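Local atomic coordinates of MSM0271 protein (Mycobacterium smegmatis, PDB entry 5SUH), a protein that probably helps build the shell of the mycobacterial RMM microcompartment as a trimer of tandem BMC-domain chains, found here in a double-ringed assembly. Residues 198-203 and 209-214; 43-48 and 194-199. All blocks are in the same frame, centred on the assembly; numbering follows the deposited sequence.

Contact 1: 198-203 and 209-214; sequences VVDVQM and RLYIGG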
# COMPACT_ATOMS: atom_id res chain seq x y z
N VAL A 198 -8.92 23.48 1.08
CA VAL A 198 -7.80 22.90 0.35
C VAL A 198 -8.01 21.39 0.18
O VAL A 198 -7.90 20.61 1.14
CB VAL A 198 -6.50 23.20 1.06
CG1 VAL A 198 -5.32 22.66 0.28
CG2 VAL A 198 -6.38 24.71 1.25
N VAL A 199 -8.37 20.99 -1.04
CA VAL A 199 -8.77 19.62 -1.31
C VAL A 199 -7.56 18.73 -1.56
O VAL A 199 -7.51 17.59 -1.11
CB VAL A 199 -9.74 19.54 -2.52
CG1 VAL A 199 -10.09 18.11 -2.85
CG2 VAL A 199 -11.01 20.33 -2.22
N ASP A 200 -6.59 19.27 -2.27
CA ASP A 200 -5.39 18.53 -2.58
C ASP A 200 -4.34 19.52 -3.06
O ASP A 200 -4.70 20.51 -3.70
CB ASP A 200 -5.68 17.48 -3.65
CG ASP A 200 -4.56 16.45 -3.78
OD1 ASP A 200 -3.80 16.29 -2.81
OD2 ASP A 200 -4.45 15.81 -4.84
N VAL A 201 -3.07 19.25 -2.74
CA VAL A 201 -1.94 20.04 -3.23
C VAL A 201 -0.86 19.08 -3.67
O VAL A 201 -0.22 18.45 -2.82
CB VAL A 201 -1.33 21.00 -2.17
CG1 VAL A 201 -0.32 21.94 -2.83
CG2 VAL A 201 -2.38 21.81 -1.50
N GLN A 202 -0.62 18.96 -4.97
CA GLN A 202 0.44 18.05 -5.43
C GLN A 202 1.69 18.87 -5.75
O GLN A 202 1.73 19.60 -6.74
CB GLN A 202 -0.03 17.30 -6.66
CG GLN A 202 0.61 15.92 -6.84
CD GLN A 202 0.25 15.28 -8.19
OE1 GLN A 202 -0.91 15.25 -8.60
NE2 GLN A 202 1.26 14.73 -8.85
N MET A 203 2.71 18.79 -4.89
CA MET A 203 3.89 19.63 -5.09
C MET A 203 5.16 18.89 -5.58
O MET A 203 6.23 19.48 -5.64
CB MET A 203 4.18 20.43 -3.83
CG MET A 203 4.60 19.64 -2.65
SD MET A 203 4.72 20.73 -1.24
CE MET A 203 3.02 20.93 -0.89
N ARG A 209 -0.11 20.53 -8.97
CA ARG A 209 -1.55 20.68 -9.13
C ARG A 209 -2.20 21.10 -7.81
O ARG A 209 -1.93 20.53 -6.73
CB ARG A 209 -2.18 19.39 -9.65
CG ARG A 209 -1.84 19.06 -11.10
CD ARG A 209 -0.65 18.12 -11.19
NE ARG A 209 -0.31 17.77 -12.58
CZ ARG A 209 0.00 16.53 -12.95
NH1 ARG A 209 -0.02 15.54 -12.05
NH2 ARG A 209 0.30 16.27 -14.21
N LEU A 210 -3.10 22.08 -7.93
CA LEU A 210 -3.81 22.64 -6.80
C LEU A 210 -5.32 22.44 -7.00
O LEU A 210 -5.86 22.78 -8.06
CB LEU A 210 -3.45 24.13 -6.65
CG LEU A 210 -4.04 24.92 -5.48
CD1 LEU A 210 -3.80 24.17 -4.16
CD2 LEU A 210 -3.47 26.33 -5.42
N TYR A 211 -6.00 21.89 -5.98
CA TYR A 211 -7.46 21.72 -5.97
C TYR A 211 -8.05 22.49 -4.79
O TYR A 211 -7.79 22.17 -3.63
CB TYR A 211 -7.87 20.25 -5.85
CG TYR A 211 -7.65 19.34 -7.03
CD1 TYR A 211 -6.36 18.85 -7.33
CD2 TYR A 211 -8.72 18.85 -7.77
CE1 TYR A 211 -6.16 17.96 -8.39
CE2 TYR A 211 -8.52 17.96 -8.81
CZ TYR A 211 -7.24 17.53 -9.12
OH TYR A 211 -7.06 16.64 -10.16
N ILE A 212 -8.89 23.47 -5.09
CA ILE A 212 -9.50 24.35 -4.08
C ILE A 212 -11.03 24.47 -4.26
O ILE A 212 -11.53 24.65 -5.37
CB ILE A 212 -8.83 25.76 -4.15
CG1 ILE A 212 -7.47 25.71 -3.46
CG2 ILE A 212 -9.67 26.82 -3.48
CD1 ILE A 212 -6.74 27.01 -3.53
N GLY A 213 -11.76 24.33 -3.16
CA GLY A 213 -13.21 24.41 -3.17
C GLY A 213 -13.73 25.58 -2.36
O GLY A 213 -13.06 26.03 -1.42
N GLY A 214 -14.88 26.12 -2.74
CA GLY A 214 -15.49 27.22 -2.01
C GLY A 214 -16.65 27.83 -2.78
O GLY A 214 -17.10 27.24 -3.79
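Gln202 and Arg209 face each other as a hydrogen-bonded pair of an antiparallel hairpin, their side chains running alongside in the same direction. From its base outward, Gln202 first sets CB 3.7 Å from Arg209 O, and its extended chain then carries the amide to the guanidinium. There OE1 lies in the guanidinium plane, at its edge and 3.6 Å from Arg209 NH1, while NE2 reaches the same NH1 obliquely at 3.5 Å. The two planes stand 78° apart, a steep packing of polar groups rather than a flat stack. The Arg209 chain bends through its second torsion, about CB-CG (chi2 95°), and its firmer partners lie beyond the hairpin: NE makes a salt bridge with Glu175, and NH2 gives a hydrogen bond to Glu100 O of the second subunit.

Nearer the backbone, Gln202 N gives a nearly straight bond to Arg209 O, 2.7 Å long, and Arg209 N returns one to Gln202 O. Further along, Val199 and Asp200 both confront Tyr211, a classic beta bulge. Tyr211 O takes Val199 N at 2.9 Å and, weakly, Asp200 N, while Tyr211 N binds Asp200 O. Asp200 CB touches the tyrosine ring obliquely, 4.0 Å from Tyr211 CD1, and its carboxylate forms a salt bridge with Arg160. Tyr211 OH hydrogen-bonds to Glu79 of the second subunit, so this face of the hairpin borders a subunit interface.

On the other face, Val201 CG2 meets Leu210 CD1 at 3.8 Å, the two side chains lying side by side. Both rest on Ala186 of helix 182-192, and Leu210 also touches Ile226 of helix 216-232. In the sheet of the second BMC domain, strand 208-214 lies between strands 197-202 and 170-177, with these two helices against its Val201-Leu210 face.

Contact 2: 43-48 and 194-199; sequences QRQFAA and PGLTVV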
# COMPACT_ATOMS: atom_id res chain seq x y z
N GLN A 43 -0.42 29.34 6.71
CA GLN A 43 -1.84 29.32 7.07
C GLN A 43 -2.26 27.92 7.58
O GLN A 43 -1.63 26.93 7.23
CB GLN A 43 -2.71 29.78 5.88
CG GLN A 43 -2.31 31.11 5.30
CD GLN A 43 -2.38 32.26 6.32
OE1 GLN A 43 -3.45 32.67 6.75
NE2 GLN A 43 -1.21 32.77 6.71
N ARG A 44 -3.32 27.82 8.38
CA ARG A 44 -3.53 26.56 9.12
C ARG A 44 -3.96 25.35 8.28
O ARG A 44 -3.54 24.23 8.58
CB ARG A 44 -4.52 26.79 10.26
CG ARG A 44 -5.95 26.90 9.86
CD ARG A 44 -6.82 27.03 11.09
NE ARG A 44 -8.24 27.03 10.75
CZ ARG A 44 -9.22 27.20 11.63
NH1 ARG A 44 -8.95 27.38 12.92
NH2 ARG A 44 -10.48 27.17 11.21
N GLN A 45 -4.74 25.54 7.22
CA GLN A 45 -5.10 24.41 6.36
C GLN A 45 -3.91 23.88 5.61
O GLN A 45 -3.76 22.67 5.41
CB GLN A 45 -6.14 24.78 5.34
CG GLN A 45 -7.52 24.69 5.79
CD GLN A 45 -8.47 24.74 4.63
OE1 GLN A 45 -8.72 23.72 3.97
NE2 GLN A 45 -9.03 25.92 4.38
N PHE A 46 -3.09 24.80 5.15
CA PHE A 46 -2.00 24.35 4.31
C PHE A 46 -0.93 23.70 5.17
O PHE A 46 -0.33 22.72 4.74
CB PHE A 46 -1.44 25.50 3.46
CG PHE A 46 -0.22 25.12 2.72
CD1 PHE A 46 -0.26 24.11 1.76
CD2 PHE A 46 1.00 25.74 3.00
CE1 PHE A 46 0.90 23.74 1.09
CE2 PHE A 46 2.16 25.37 2.34
CZ PHE A 46 2.12 24.38 1.38
N ALA A 47 -0.75 24.21 6.39
CA ALA A 47 0.23 23.68 7.34
C ALA A 47 -0.09 22.24 7.73
O ALA A 47 0.81 21.41 7.93
CB ALA A 47 0.29 24.55 8.58
N ALA A 48 -1.37 21.93 7.79
CA ALA A 48 -1.80 20.61 8.21
C ALA A 48 -1.72 19.67 7.03
O ALA A 48 -1.38 18.50 7.16
CB ALA A 48 -3.22 20.67 8.76
N PRO A 194 -9.79 32.85 3.48
CA PRO A 194 -9.68 31.84 4.56
C PRO A 194 -10.84 30.84 4.69
O PRO A 194 -10.68 29.81 5.33
CB PRO A 194 -9.51 32.70 5.83
CG PRO A 194 -10.05 34.02 5.47
CD PRO A 194 -9.86 34.23 4.00
N GLY A 195 -11.99 31.13 4.11
CA GLY A 195 -13.11 30.20 4.10
C GLY A 195 -12.99 29.05 3.11
O GLY A 195 -13.83 28.15 3.11
N LEU A 196 -11.99 29.06 2.23
CA LEU A 196 -11.87 28.02 1.19
C LEU A 196 -11.48 26.67 1.78
O LEU A 196 -11.12 26.56 2.95
CB LEU A 196 -10.87 28.41 0.09
CG LEU A 196 -9.38 28.67 0.42
CD1 LEU A 196 -8.56 27.43 0.72
CD2 LEU A 196 -8.74 29.38 -0.74
N THR A 197 -11.55 25.66 0.93
CA THR A 197 -11.21 24.30 1.31
C THR A 197 -10.05 23.80 0.45
O THR A 197 -10.16 23.74 -0.76
CB THR A 197 -12.40 23.36 1.11
OG1 THR A 197 -13.55 23.86 1.83
CG2 THR A 197 -12.02 21.98 1.58
N VAL A 198 -8.92 23.48 1.08
CA VAL A 198 -7.80 22.90 0.35
C VAL A 198 -8.01 21.39 0.18
O VAL A 198 -7.90 20.61 1.14
CB VAL A 198 -6.50 23.20 1.06
CG1 VAL A 198 -5.32 22.66 0.28
CG2 VAL A 198 -6.38 24.71 1.25
N VAL A 199 -8.37 20.99 -1.04
CA VAL A 199 -8.77 19.62 -1.31
C VAL A 199 -7.56 18.73 -1.56
O VAL A 199 -7.51 17.59 -1.11
CB VAL A 199 -9.74 19.54 -2.52
CG1 VAL A 199 -10.09 18.11 -2.85
CG2 VAL A 199 -11.01 20.33 -2.22
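Gln45 NE2 donates to Leu196 O across 2.6 Å, and the other arm of the same amide, OE1, accepts from Val198 N at 2.9 Å. One side chain therefore engages a backbone acceptor and a backbone donor two residues apart on the same stretch. The bond from Val198 N is almost straight at hydrogen (174°), although the donor is tilted out of the plane of the glutamine carbonyl. Leu196 O lies close to the plane of the Gln45 amide, where an N-H of NE2 can meet it, but NE2 is itself tilted from the plane of the Leu196 carbonyl.

The reach comes from an extended chain. CG of Gln45 stands anti to the carbonyl carbon (chi1 -86°), and the carbons beyond it run straight out from helix 44-49 to the start of strand 197-202. Val198 lies alongside this arm: its CG2 is 4.1 Å from Gln45 CB, and 3.7 Å from Gln45 OE1. Leu196 CD1 approaches the nitrogen end of the amide, 4.0 Å from NE2, so methyl groups of two residues accompany the polar pair.

At the root of the arm, the helix start is held from helix 182-192. Gln45 N and Phe46 N each donate to a carboxylate oxygen of Glu190, and Tyr62 of the third subunit packs on Gln45. Gathered at a helix N-terminus, these amides probably favour the charged form of Glu190.

Leu196 O and Val198 N both face the glutamine. Its amide thus mimics a peptide group, pairing with the backbone where strand 197-202 begins, at an outermost position in this chain's sheet. It joins a helix of the first BMC domain to a strand of the second, and has its oxygen and nitrogen ends distinguished by their partners.

Both contacts use strand 197-202 and share Val198 and Val199, with centres about 9 Å apart. Contact 1 is buried and joins the strand to its hairpin partner within the second BMC domain, by regular backbone bonds interrupted at the bulge, with apolar packing on one face and polar groups on the other. Contact 2 is only partly buried, covers less surface and relies on one side-chain amide to bring in a helix of the first domain. They meet where Gly213 O probably accepts from Thr197 N, where Ile212 packs on Leu196, and again where Met203 touches Phe46. Each also lies near a different neighbouring subunit.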